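Local coordinates for protein DNA primase (Aquifex aeolicus, PDB 2AU3) that synthesises, as an RNA polymerase, the short RNA primers from which DNA polymerase starts during DNA replication, at residues A[5-8]-A[9-12]. Sequence-based numbering, arbitrary orientation.
Sequences SDID and ELRR
D8 and R12, one turn apart on the N-capped helix 6-13 of the primase zinc-binding domain, illustrate how a helix start accounts for its donors and acceptors. S5 is the N-cap: its OG accepts from D8 N at 3.3 Å, giving a first-turn amide the acceptor that no preceding turn can supply. The carbonyls of S5, D6, I7 and D8 then take the amides of E9, L10, R11 and R12 in successive i to i+4 bonds, the shortest being L10 N to D6 O at 2.7 Å.

The carboxylate of D8 divides its work. With CG anti to the backbone N (chi1 -180°), it stands out from the helix, and the extended chain of R12 runs back toward the N-terminal end to meet it: OD2 accepts from R12 NE at 3.1 Å in a nearly straight hydrogen bond (N-H...O 174°) that is part of a salt bridge. The oxygen lies in the guanidinium plane, yet the NE comes from above the carboxylate, the two planes standing 85° apart. D8 OD1 instead accepts from a water whose oxygen lies 2.6 Å away, and that water accepts from R11 NH1.

R11 runs back toward the helix start beside I7, its NH1 also salt-bridged to E103 and its NH2 hydrogen-bonded to Y79 OH. On the buried side, I7 and L10 pack against helices 67-75 and 79-90, and I7 CG1 sits 3.8 Å from R11 CZ, over the centre of one guanidinium face.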
# COMPACT_ATOMS: atom_id res chain seq x y z
N SER A 5 22.02 -5.38 16.99
CA SER A 5 20.99 -5.26 18.04
C SER A 5 20.38 -6.58 18.52
O SER A 5 20.07 -7.45 17.72
CB SER A 5 19.89 -4.27 17.63
OG SER A 5 18.77 -4.90 17.02
N ASP A 6 20.21 -6.71 19.83
CA ASP A 6 19.70 -7.95 20.44
C ASP A 6 18.41 -8.42 19.79
O ASP A 6 18.23 -9.62 19.56
CB ASP A 6 19.44 -7.76 21.94
CG ASP A 6 20.70 -7.51 22.73
OD1 ASP A 6 21.80 -7.67 22.17
OD2 ASP A 6 20.69 -7.15 23.94
N ILE A 7 17.51 -7.47 19.53
CA ILE A 7 16.19 -7.77 19.02
C ILE A 7 16.22 -8.28 17.57
O ILE A 7 15.49 -9.19 17.22
CB ILE A 7 15.25 -6.54 19.18
CG1 ILE A 7 13.80 -6.95 18.98
CG2 ILE A 7 15.65 -5.43 18.24
CD1 ILE A 7 13.28 -7.76 20.13
N ASP A 8 17.06 -7.67 16.74
CA ASP A 8 17.22 -8.13 15.37
C ASP A 8 17.85 -9.55 15.38
O ASP A 8 17.40 -10.45 14.67
CB ASP A 8 18.09 -7.14 14.60
CG ASP A 8 18.31 -7.54 13.15
OD1 ASP A 8 17.32 -7.84 12.42
OD2 ASP A 8 19.45 -7.54 12.63
N GLU A 9 18.88 -9.72 16.20
CA GLU A 9 19.53 -11.01 16.36
C GLU A 9 18.55 -12.05 16.89
O GLU A 9 18.53 -13.20 16.45
CB GLU A 9 20.75 -10.87 17.30
CG GLU A 9 21.91 -10.09 16.69
CD GLU A 9 22.42 -10.68 15.37
OE1 GLU A 9 22.68 -11.93 15.29
OE2 GLU A 9 22.63 -9.90 14.41
N LEU A 10 17.69 -11.65 17.83
CA LEU A 10 16.66 -12.56 18.31
C LEU A 10 15.73 -12.96 17.18
O LEU A 10 15.44 -14.13 16.99
CB LEU A 10 15.85 -11.94 19.45
CG LEU A 10 14.68 -12.78 19.97
CD1 LEU A 10 15.12 -14.19 20.39
CD2 LEU A 10 13.93 -12.07 21.10
N ARG A 11 15.25 -11.97 16.42
CA ARG A 11 14.29 -12.28 15.39
C ARG A 11 14.86 -13.23 14.34
O ARG A 11 14.17 -14.13 13.91
CB ARG A 11 13.80 -11.03 14.69
CG ARG A 11 12.98 -10.12 15.56
CD ARG A 11 13.02 -8.73 15.04
NE ARG A 11 11.94 -7.93 15.58
CZ ARG A 11 11.98 -6.63 15.66
NH1 ARG A 11 13.07 -5.97 15.24
NH2 ARG A 11 10.94 -5.97 16.13
N ARG A 12 16.12 -13.02 13.95
CA ARG A 12 16.79 -13.92 13.00
C ARG A 12 16.83 -15.39 13.48
O ARG A 12 16.61 -16.32 12.70
CB ARG A 12 18.21 -13.43 12.69
CG ARG A 12 18.29 -12.13 11.86
CD ARG A 12 19.69 -11.45 11.93
NE ARG A 12 19.76 -10.20 11.17
CZ ARG A 12 20.02 -10.12 9.86
NH1 ARG A 12 20.26 -11.22 9.15
NH2 ARG A 12 20.04 -8.93 9.26
O HOH W 1 15.20 -6.61 13.24